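PDB 4MX6: TRAP-type C4-dicarboxylate:H+ symport system substrate-binding component DctP, which binds succinate and, as a periplasmic solute-binding protein, probably delivers C4-dicarboxylates to a TRAP-type, proton-coupled membrane transporter. Local coordinates for residues K59-V62 against E63-L66; E204-T207 against L208-R212; D285-D288 against K289-L293; K316-W319 against S320-D324. All blocks are in the same frame, centred on the assembly; numbering follows the deposited sequence. Where two conformers were deposited one is given.

Interaction 1. Residues K59-V62 against E63-L66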
loop_
_atom_site.group_PDB
_atom_site.type_symbol
_atom_site.label_atom_id
_atom_site.label_comp_id
_atom_site.label_asym_id
_atom_site.label_seq_id
_atom_site.Cartn_x
_atom_site.Cartn_y
_atom_site.Cartn_z
ATOM N N LYS A 59 -0.941 17.842 8.384
ATOM C CA LYS A 59 -0.847 19.272 8.111
ATOM C C LYS A 59 -1.624 20.088 9.137
ATOM O O LYS A 59 -1.109 21.067 9.676
ATOM C CB LYS A 59 -1.379 19.554 6.706
ATOM C CG LYS A 59 -1.532 21.027 6.364
ATOM C CD LYS A 59 -2.129 21.205 4.979
ATOM C CE LYS A 59 -2.324 22.666 4.600
ATOM N NZ LYS A 59 -1.039 23.396 4.553
ATOM N N GLU A 60 -2.868 19.703 9.394
ATOM C CA GLU A 60 -3.724 20.443 10.306
ATOM C C GLU A 60 -3.133 20.476 11.708
ATOM O O GLU A 60 -3.067 21.531 12.341
ATOM C CB GLU A 60 -5.128 19.828 10.322
ATOM C CG GLU A 60 -5.888 20.068 9.031
ATOM C CD GLU A 60 -7.133 19.224 8.872
ATOM O OE1 GLU A 60 -7.598 18.689 9.891
ATOM O OE2 GLU A 60 -7.646 19.125 7.726
ATOM N N LEU A 61 -2.665 19.326 12.183
ATOM C CA LEU A 61 -2.146 19.241 13.543
ATOM C C LEU A 61 -0.840 20.008 13.689
ATOM O O LEU A 61 -0.622 20.674 14.706
ATOM C CB LEU A 61 -1.974 17.789 13.988
ATOM C CG LEU A 61 -3.272 17.002 14.128
ATOM C CD1 LEU A 61 -2.922 15.636 14.664
ATOM C CD2 LEU A 61 -4.255 17.700 15.039
ATOM N N VAL A 62 0.049 19.917 12.701
ATOM C CA VAL A 62 1.310 20.644 12.806
ATOM C C VAL A 62 1.040 22.141 12.829
ATOM O O VAL A 62 1.619 22.885 13.628
ATOM C CB VAL A 62 2.277 20.273 11.652
ATOM C CG1 VAL A 62 3.455 21.246 11.584
ATOM C CG2 VAL A 62 2.779 18.842 11.815
ATOM N N GLU A 63 0.159 22.602 11.958
ATOM C CA GLU A 63 -0.042 24.031 11.848
ATOM C C GLU A 63 -0.802 24.577 13.064
ATOM O O GLU A 63 -0.610 25.729 13.434
ATOM C CB GLU A 63 -0.660 24.360 10.485
ATOM C CG GLU A 63 0.392 24.116 9.385
ATOM C CD GLU A 63 -0.177 23.832 8.022
ATOM O OE1 GLU A 63 -1.371 23.488 7.933
ATOM O OE2 GLU A 63 0.561 23.989 7.019
ATOM N N GLN A 64 -1.633 23.749 13.699
ATOM C CA GLN A 64 -2.274 24.117 14.956
ATOM C C GLN A 64 -1.307 24.207 16.120
ATOM O O GLN A 64 -1.422 25.105 16.944
ATOM C CB GLN A 64 -3.321 23.086 15.336
ATOM C CG GLN A 64 -4.544 23.119 14.458
ATOM C CD GLN A 64 -5.324 21.828 14.535
ATOM O OE1 GLN A 64 -5.352 21.167 15.572
ATOM N NE2 GLN A 64 -5.952 21.451 13.435
ATOM N N ARG A 65 -0.377 23.256 16.205
ATOM C CA ARG A 65 0.464 23.094 17.389
ATOM C C ARG A 65 1.784 23.839 17.304
ATOM O O ARG A 65 2.376 24.143 18.344
ATOM C CB ARG A 65 0.691 21.607 17.670
ATOM C CG ARG A 65 -0.614 20.877 17.903
ATOM C CD ARG A 65 -0.463 19.370 18.023
ATOM N NE ARG A 65 -1.777 18.763 18.196
ATOM C CZ ARG A 65 -2.006 17.468 18.384
ATOM N NH1 ARG A 65 -1.006 16.595 18.410
ATOM N NH2 ARG A 65 -3.255 17.045 18.538
ATOM N N LEU A 66 2.224 24.153 16.086
ATOM C CA LEU A 66 3.483 24.861 15.849
ATOM C C LEU A 66 3.291 26.053 14.905
ATOM O O LEU A 66 4.046 26.228 13.949
ATOM C CB LEU A 66 4.510 23.904 15.247
ATOM C CG LEU A 66 4.901 22.732 16.157
ATOM C CD1 LEU A 66 5.613 21.644 15.369
ATOM C CD2 LEU A 66 5.784 23.214 17.298
HETATM O O HOH W 1 -7.451 18.829 12.718
#

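Interaction 2. Residues E204-T207 against L208-R212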
loop_
_atom_site.group_PDB
_atom_site.type_symbol
_atom_site.label_atom_id
_atom_site.label_comp_id
_atom_site.label_asym_id
_atom_site.label_seq_id
_atom_site.Cartn_x
_atom_site.Cartn_y
_atom_site.Cartn_z
ATOM N N GLU A 204 -0.330 5.694 -13.778
ATOM C CA GLU A 204 -0.653 5.224 -15.124
ATOM C C GLU A 204 -1.788 4.210 -15.181
ATOM O O GLU A 204 -2.241 3.852 -16.254
ATOM C CB GLU A 204 0.580 4.558 -15.735
ATOM C CG GLU A 204 1.751 5.489 -15.983
ATOM C CD GLU A 204 2.897 4.794 -16.702
ATOM O OE1 GLU A 204 2.657 3.757 -17.341
ATOM O OE2 GLU A 204 4.035 5.287 -16.634
ATOM N N VAL A 205 -2.224 3.699 -14.042
ATOM C CA VAL A 205 -3.057 2.505 -14.049
ATOM C C VAL A 205 -4.393 2.716 -14.755
ATOM O O VAL A 205 -4.792 1.893 -15.574
ATOM C CB VAL A 205 -3.267 1.947 -12.635
ATOM C CG1 VAL A 205 -4.185 0.749 -12.670
ATOM C CG2 VAL A 205 -1.921 1.549 -12.043
ATOM N N PHE A 206 -5.090 3.809 -14.469
ATOM C CA PHE A 206 -6.372 4.033 -15.110
ATOM C C PHE A 206 -6.241 3.994 -16.638
ATOM O O PHE A 206 -7.016 3.329 -17.322
ATOM C CB PHE A 206 -7.030 5.350 -14.684
ATOM C CG PHE A 206 -8.299 5.624 -15.432
ATOM C CD1 PHE A 206 -9.509 5.115 -14.983
ATOM C CD2 PHE A 206 -8.282 6.329 -16.620
ATOM C CE1 PHE A 206 -10.677 5.322 -15.693
ATOM C CE2 PHE A 206 -9.450 6.538 -17.333
ATOM C CZ PHE A 206 -10.647 6.037 -16.867
ATOM N N THR A 207 -5.264 4.713 -17.169
ATOM C CA THR A 207 -5.096 4.796 -18.614
ATOM C C THR A 207 -4.706 3.439 -19.205
ATOM O O THR A 207 -5.171 3.088 -20.290
ATOM C CB THR A 207 -4.060 5.875 -18.983
ATOM O OG1 THR A 207 -4.484 7.141 -18.459
ATOM C CG2 THR A 207 -3.892 5.989 -20.492
ATOM N N LEU A 208 -3.867 2.680 -18.505
ATOM C CA LEU A 208 -3.510 1.352 -18.975
ATOM C C LEU A 208 -4.732 0.444 -19.063
ATOM O O LEU A 208 -4.869 -0.319 -20.021
ATOM C CB LEU A 208 -2.450 0.739 -18.061
ATOM C CG LEU A 208 -1.073 1.411 -18.099
ATOM C CD1 LEU A 208 -0.223 0.955 -16.917
ATOM C CD2 LEU A 208 -0.354 1.132 -19.422
ATOM N N LEU A 209 -5.610 0.513 -18.066
ATOM C CA LEU A 209 -6.838 -0.281 -18.076
ATOM C C LEU A 209 -7.769 0.198 -19.190
ATOM O O LEU A 209 -8.341 -0.602 -19.944
ATOM C CB LEU A 209 -7.583 -0.166 -16.749
ATOM C CG LEU A 209 -6.899 -0.716 -15.502
ATOM C CD1 LEU A 209 -7.662 -0.248 -14.281
ATOM C CD2 LEU A 209 -6.802 -2.231 -15.525
ATOM N N GLN A 210 -7.950 1.513 -19.264
ATOM C CA GLN A 210 -8.870 2.114 -20.232
ATOM C C GLN A 210 -8.536 1.675 -21.656
ATOM O O GLN A 210 -9.416 1.332 -22.450
ATOM C CB GLN A 210 -8.795 3.637 -20.128
ATOM C CG GLN A 210 -9.665 4.383 -21.117
ATOM C CD GLN A 210 -9.342 5.846 -21.152
ATOM O OE1 GLN A 210 -8.177 6.246 -21.076
ATOM N NE2 GLN A 210 -10.371 6.667 -21.257
ATOM N N THR A 211 -7.251 1.713 -21.973
ATOM C CA THR A 211 -6.762 1.433 -23.314
ATOM C C THR A 211 -6.496 -0.045 -23.571
ATOM O O THR A 211 -6.101 -0.410 -24.671
ATOM C CB THR A 211 -5.466 2.216 -23.618
ATOM O OG1 THR A 211 -4.430 1.813 -22.711
ATOM C CG2 THR A 211 -5.691 3.718 -23.523
ATOM N N ARG A 212 -6.707 -0.883 -22.561
ATOM C CA ARG A 212 -6.486 -2.326 -22.677
ATOM C C ARG A 212 -5.026 -2.671 -22.936
ATOM O O ARG A 212 -4.717 -3.758 -23.405
ATOM C CB ARG A 212 -7.430 -2.973 -23.712
ATOM C CG ARG A 212 -8.901 -2.873 -23.300
ATOM C CD ARG A 212 -9.852 -3.349 -24.387
ATOM N NE ARG A 212 -9.578 -4.725 -24.799
ATOM C CZ ARG A 212 -10.073 -5.806 -24.206
ATOM N NH1 ARG A 212 -10.899 -5.699 -23.174
ATOM N NH2 ARG A 212 -9.757 -7.006 -24.670
HETATM O O HOH W 2 -6.866 8.200 -19.452
#

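Interaction 3. Residues D285-D288 against K289-L293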
loop_
_atom_site.group_PDB
_atom_site.type_symbol
_atom_site.label_atom_id
_atom_site.label_comp_id
_atom_site.label_asym_id
_atom_site.label_seq_id
_atom_site.Cartn_x
_atom_site.Cartn_y
_atom_site.Cartn_z
ATOM N N ASP A 285 -13.146 1.275 3.116
ATOM C CA ASP A 285 -13.200 -0.042 2.549
ATOM C C ASP A 285 -14.665 -0.459 2.389
ATOM O O ASP A 285 -15.049 -1.026 1.358
ATOM C CB ASP A 285 -12.435 -0.999 3.421
ATOM C CG ASP A 285 -12.188 -2.285 2.727
ATOM O OD1 ASP A 285 -11.296 -2.330 1.860
ATOM O OD2 ASP A 285 -12.940 -3.237 3.010
ATOM N N ASN A 286 -15.492 -0.180 3.394
ATOM C CA ASN A 286 -16.921 -0.472 3.314
ATOM C C ASN A 286 -17.694 0.514 2.425
ATOM O O ASN A 286 -18.494 0.098 1.588
ATOM C CB ASN A 286 -17.519 -0.533 4.721
ATOM C CG ASN A 286 -17.197 -1.846 5.442
ATOM O OD1 ASN A 286 -17.016 -2.894 4.817
ATOM N ND2 ASN A 286 -17.133 -1.788 6.769
ATOM N N GLU A 287 -17.452 1.811 2.591
ATOM C CA GLU A 287 -18.179 2.824 1.833
ATOM C C GLU A 287 -17.941 2.700 0.345
ATOM O O GLU A 287 -18.877 2.788 -0.454
ATOM C CB GLU A 287 -17.797 4.239 2.289
ATOM C CG GLU A 287 -18.516 5.344 1.510
ATOM C CD GLU A 287 -18.031 6.770 1.822
ATOM O OE1 GLU A 287 -17.048 6.943 2.579
ATOM O OE2 GLU A 287 -18.650 7.724 1.272
ATOM N N ASP A 288 -16.686 2.524 -0.045
ATOM C CA ASP A 288 -16.324 2.560 -1.445
ATOM C C ASP A 288 -16.720 1.282 -2.177
ATOM O O ASP A 288 -17.076 1.344 -3.350
ATOM C CB ASP A 288 -14.835 2.890 -1.615
ATOM C CG ASP A 288 -14.517 4.342 -1.309
ATOM O OD1 ASP A 288 -15.467 5.116 -1.007
ATOM O OD2 ASP A 288 -13.325 4.698 -1.383
ATOM N N LYS A 289 -16.698 0.135 -1.503
ATOM C CA LYS A 289 -17.276 -1.065 -2.082
ATOM C C LYS A 289 -18.744 -0.800 -2.435
ATOM O O LYS A 289 -19.201 -1.104 -3.541
ATOM C CB LYS A 289 -17.173 -2.255 -1.124
ATOM C CG LYS A 289 -17.846 -3.511 -1.668
ATOM C CD LYS A 289 -17.732 -4.689 -0.720
ATOM C CE LYS A 289 -18.461 -5.888 -1.279
ATOM N NZ LYS A 289 -18.447 -7.014 -0.305
ATOM N N GLN A 290 -19.501 -0.234 -1.499
ATOM C CA GLN A 290 -20.916 0.043 -1.750
ATOM C C GLN A 290 -21.131 1.048 -2.884
ATOM O O GLN A 290 -22.032 0.862 -3.696
ATOM C CB GLN A 290 -21.612 0.519 -0.477
ATOM C CG GLN A 290 -23.126 0.585 -0.608
ATOM C CD GLN A 290 -23.733 -0.768 -0.948
ATOM O OE1 GLN A 290 -23.468 -1.766 -0.278
ATOM N NE2 GLN A 290 -24.537 -0.806 -1.996
ATOM N N LEU A 291 -20.314 2.095 -2.955
ATOM C CA LEU A 291 -20.464 3.058 -4.043
ATOM C C LEU A 291 -20.199 2.419 -5.404
ATOM O O LEU A 291 -20.877 2.731 -6.382
ATOM C CB LEU A 291 -19.547 4.258 -3.834
ATOM C CG LEU A 291 -19.952 5.165 -2.661
ATOM C CD1 LEU A 291 -18.890 6.210 -2.397
ATOM C CD2 LEU A 291 -21.297 5.851 -2.890
ATOM N N ILE A 292 -19.224 1.515 -5.468
ATOM C CA ILE A 292 -18.963 0.791 -6.709
ATOM C C ILE A 292 -20.165 -0.075 -7.089
ATOM O O ILE A 292 -20.614 -0.077 -8.238
ATOM C CB ILE A 292 -17.680 -0.040 -6.603
ATOM C CG1 ILE A 292 -16.472 0.897 -6.562
ATOM C CG2 ILE A 292 -17.565 -1.012 -7.782
ATOM C CD1 ILE A 292 -15.193 0.216 -6.138
ATOM N N LEU A 293 -20.710 -0.796 -6.122
ATOM C CA LEU A 293 -21.901 -1.595 -6.381
ATOM C C LEU A 293 -23.064 -0.709 -6.852
ATOM O O LEU A 293 -23.767 -1.054 -7.815
ATOM C CB LEU A 293 -22.281 -2.397 -5.136
ATOM C CG LEU A 293 -21.249 -3.435 -4.683
ATOM C CD1 LEU A 293 -21.788 -4.223 -3.501
ATOM C CD2 LEU A 293 -20.809 -4.370 -5.811
#

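Interaction 4. Residues K316-W319 against S320-D324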
loop_
_atom_site.group_PDB
_atom_site.type_symbol
_atom_site.label_atom_id
_atom_site.label_comp_id
_atom_site.label_asym_id
_atom_site.label_seq_id
_atom_site.Cartn_x
_atom_site.Cartn_y
_atom_site.Cartn_z
ATOM N N LYS A 316 1.005 -20.606 -2.752
ATOM C CA LYS A 316 1.976 -20.986 -1.726
ATOM C C LYS A 316 3.405 -21.094 -2.260
ATOM O O LYS A 316 4.335 -20.722 -1.557
ATOM C CB LYS A 316 1.542 -22.260 -1.007
ATOM C CG LYS A 316 0.407 -22.062 -0.019
ATOM C CD LYS A 316 0.883 -21.346 1.233
ATOM C CE LYS A 316 -0.227 -21.197 2.263
ATOM N NZ LYS A 316 -0.770 -22.500 2.729
ATOM N N PRO A 317 3.599 -21.567 -3.509
ATOM C CA PRO A 317 4.982 -21.597 -4.006
ATOM C C PRO A 317 5.666 -20.224 -4.080
ATOM O O PRO A 317 6.902 -20.168 -4.103
ATOM C CB PRO A 317 4.849 -22.240 -5.393
ATOM C CG PRO A 317 3.660 -23.112 -5.266
ATOM C CD PRO A 317 2.690 -22.285 -4.419
ATOM N N VAL A 318 4.904 -19.136 -4.110
ATOM C CA VAL A 318 5.513 -17.804 -4.073
ATOM C C VAL A 318 6.212 -17.610 -2.730
ATOM O O VAL A 318 7.298 -17.038 -2.659
ATOM C CB VAL A 318 4.451 -16.707 -4.296
ATOM C CG1 VAL A 318 5.072 -15.325 -4.151
ATOM C CG2 VAL A 318 3.786 -16.877 -5.662
ATOM N N TRP A 319 5.597 -18.093 -1.659
ATOM C CA TRP A 319 6.250 -18.009 -0.358
ATOM C C TRP A 319 7.555 -18.798 -0.382
ATOM O O TRP A 319 8.568 -18.357 0.151
ATOM C CB TRP A 319 5.365 -18.559 0.744
ATOM C CG TRP A 319 3.980 -17.998 0.913
ATOM C CD1 TRP A 319 3.216 -17.286 0.020
ATOM C CD2 TRP A 319 3.165 -18.179 2.077
ATOM N NE1 TRP A 319 1.982 -17.026 0.575
ATOM C CE2 TRP A 319 1.932 -17.555 1.832
ATOM C CE3 TRP A 319 3.365 -18.826 3.305
ATOM C CZ2 TRP A 319 0.902 -17.555 2.763
ATOM C CZ3 TRP A 319 2.345 -18.808 4.236
ATOM C CH2 TRP A 319 1.129 -18.185 3.957
ATOM N N SER A 320 7.530 -19.977 -0.998
ATOM C CA SER A 320 8.728 -20.812 -1.073
ATOM C C SER A 320 9.845 -20.129 -1.858
ATOM O O SER A 320 11.021 -20.234 -1.506
ATOM C CB SER A 320 8.379 -22.165 -1.683
ATOM O OG SER A 320 7.405 -22.781 -0.870
ATOM N N LYS A 321 9.485 -19.416 -2.919
ATOM C CA LYS A 321 10.475 -18.709 -3.718
ATOM C C LYS A 321 11.205 -17.629 -2.909
ATOM O O LYS A 321 12.392 -17.395 -3.102
ATOM C CB LYS A 321 9.788 -18.080 -4.922
ATOM C CG LYS A 321 10.702 -17.300 -5.850
ATOM C CD LYS A 321 9.937 -16.760 -7.048
ATOM C CE LYS A 321 10.773 -15.776 -7.838
ATOM N NZ LYS A 321 11.926 -16.418 -8.487
ATOM N N PHE A 322 10.490 -16.978 -2.000
ATOM C CA PHE A 322 11.051 -15.853 -1.257
ATOM C C PHE A 322 11.452 -16.175 0.182
ATOM O O PHE A 322 11.958 -15.305 0.900
ATOM C CB PHE A 322 10.085 -14.664 -1.305
ATOM C CG PHE A 322 10.029 -14.036 -2.651
ATOM C CD1 PHE A 322 10.960 -13.086 -3.000
ATOM C CD2 PHE A 322 9.105 -14.447 -3.595
ATOM C CE1 PHE A 322 10.940 -12.517 -4.242
ATOM C CE2 PHE A 322 9.087 -13.897 -4.848
ATOM C CZ PHE A 322 10.009 -12.937 -5.182
ATOM N N GLU A 323 11.264 -17.417 0.604
ATOM C CA GLU A 323 11.448 -17.736 2.014
ATOM C C GLU A 323 12.848 -17.343 2.526
ATOM O O GLU A 323 12.991 -16.833 3.642
ATOM C CB GLU A 323 11.179 -19.218 2.265
ATOM C CG GLU A 323 11.242 -19.607 3.716
ATOM C CD GLU A 323 11.225 -21.085 3.867
ATOM O OE1 GLU A 323 10.143 -21.669 3.636
ATOM O OE2 GLU A 323 12.305 -21.647 4.178
ATOM N N ASP A 324 13.885 -17.560 1.721
ATOM C CA ASP A 324 15.245 -17.205 2.158
ATOM C C ASP A 324 15.440 -15.707 2.408
ATOM O O ASP A 324 16.002 -15.318 3.439
ATOM C CB ASP A 324 16.289 -17.675 1.148
ATOM C CG ASP A 324 16.543 -19.157 1.222
ATOM O OD1 ASP A 324 17.413 -19.579 2.020
ATOM O OD2 ASP A 324 15.874 -19.896 0.473
#

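Interaction 1. Residues K59-V62 against E63-L66
Glu63 OE2 is gripped from several sides at once. Lys59 NZ, one helical turn back, reaches it in a salt bridge of 3.0 Å that uses the syn lone pair, while Thr71 OG1 and Val72 N both hydrogen-bond to the same oxygen. Glu63 OE1 takes a weak second bond from Lys59 NZ, 3.4 Å long. Lys59 runs straight from CB to CE and then bends at its last torsion (chi4 62°), which turns NZ back to the carboxylate; the ammonium also bonds to Val72 O. A glutamine at Glu63 would remove the carboxylate charge and is likely to leave Lys59 NZ without its ionic mate. All this lies on the last turns of helix 50-65, the crossover helix of a beta-alpha-beta unit whose second strand, 70-75, supplies Thr71 and Val72, so the ion pair ties the helix to that strand. On the same side Val62 packs against Tyr70 and Val72. Leu61 and Arg65 run side by side, pointing the same way, and the leucine methyls lie over one face of the guanidinium, Leu61 CD2 3.7 Å from Arg65 NH2. Leu61 also touches helix 260-295, where Glu272 forms a salt bridge with Arg65 NH2. On the solvent side a water links Glu60 OE1, 2.8 Å away, to Gln64 NE2, 3.1 Å away. Leu66 is where the chain leaves helical geometry, its N still bonded to Val62 O at 2.8 Å.

Interaction 2. Residues E204-T207 against L208-R212
Thr207 and Thr211 meet at the end of the short helix 205-210, which closes in a Schellman motif: Arg212 takes up a positive phi of 64° and its N bonds back to Leu209 O. Regular backbone bonds hold the turn. Leu208 N, Leu209 N and Gln210 N reach the carbonyls of Glu204, Val205 and Phe206; Gln210 N to Phe206 O is the shortest of the three at 2.8 Å. The apolar pair is Val205 and Leu209, which lie side by side, Val205 CG1 4.0 Å from Leu209 CD1, and both rest on Gln217 of strand 217-219. Val205 also lies close to Arg179, a succinate-binding residue, and its side chain is about 6 Å from the bound succinate, so this turn borders the neighbourhood of the site. Other van der Waals contacts involve polar side chains. Leu208 crosses over Glu204, its CD1 3.9 Å from Glu204 CB and its CG 3.3 Å from Glu204 O. An alanine in place of Leu208 would take both methyls away, and Glu204 CB would probably lose its apolar cover while the glutamate chain became freer to turn. Phe206 sets its CE2 3.9 Å from Gln210 CD, ring and amide planes inclined at 57°. Polar side-chain bonds add to this. A water joins Thr207 OG1 to Gln210 OE1, and lies in the plane of the Phe206 ring, at its edge. With chi1 at 62°, Thr211 OG1 swings back to Thr207 O at 2.8 Å, while Thr211 N reaches that oxygen from the opposite face of the carbonyl plane.

Interaction 3. Residues D285-D288 against K289-L293
Glu287 and Leu291, one turn apart, meet through contrasting first torsions. The glutamate CG stands opposite its own backbone N (chi1 179°), whereas the leucine CG stands opposite its carbonyl carbon (chi1 -70°), and the two side chains end up side by side, pointing the same way. Leu291 CD1 then lies 4.0 Å from both CG and OE2 of Glu287, a contact of methyl against aliphatic stem and carboxylate. The acid itself is turned to the preceding turn, where its OE1 forms a salt bridge with Lys284. The same Leu291 CD1 sits 3.9 Å from OD1 of Asp288, whose side chain runs obliquely past the leucine; both residues touch Tyr225. Ile292 folds its CG1 branch back over the backbone, 3.3 Å from Asp288 O, the carbonyl that also accepts Ile292 N. Lys289 brings its CB to 3.5 Å from Asp285 O and then stretches fully extended past Trp221 to a salt bridge with Glu238. Leu291 N bonds to Glu287 O at 3.0 Å, while the bond from Gln290 N to Asn286 O is stretched to 3.3 Å. Asp285 rests on Trp221 and Asp288 on Tyr225, both of helix 221-226, which carries the succinate-binding Asn223, without reaching the ligand themselves. The segment belongs near the end of helix 260-295, consistent with the long helix that runs across both lobes in TRAP solute-binding proteins.

Interaction 4. Residues K316-W319 against S320-D324
This is a local, one-turn contact within helix 305-326, just where Pro317 kinks it, and it combines apolar packing on the inner face with weakened and partly broken backbone bonding. Val318 and Phe322 lie side by side, pointing the same way, with Val318 CG1 4.2 Å from Phe322 CD2. The phenyl ring also presents its edge to the backbone, Phe322 CD2 coming within 3.3 Å of Val318 O in the ring plane. Both side chains rest on Val185 of helix 184-191. Trp319 stands on another side, where its CG, opposite the carbonyl carbon (chi1 -55°), carries the indole against Ile331 and Val335 of helix 328-337. Lys316 CD lies 3.8 Å above the indole face, over its centre, and Trp319 NE1 hydrogen-bonds to Pro118 O. The backbone shows the irregularity: Ser320 N reaches Lys316 O only weakly at 3.3 Å, whereas Lys321 N holds Pro317 O at 2.9 Å. Phe322 N divides itself between Val318 O, 3.3 Å away, and a weak bond to Trp319 O. A proline has no N-H to give to the turn before it, so such a break in the bonding is what a proline-kinked helix displays.

How the interactions relate
All four contacts are local, about one turn apart; interactions 1 and 2 include a helix end, 3 and 4 lie within helices. All are partly buried, through Leu61, Val62 and Leu66; Val205 and Leu209; Asp288 and Ile292; Val318 and Phe322. Interaction 1 also touches helix 260-295, which carries interaction 3, though their centres are about 31 Å apart. Interaction 2 comes closest to the succinate; interactions 1 and 4, on opposite sides of the chain's centre, are remote from it. Charge dominates interaction 1; a carbonyl held by two donors and a Schellman closure mark interaction 2; interaction 3 relies on backbone bonds with looser methyl-to-carboxylate contacts; aromatic packing about a proline kink marks interaction 4.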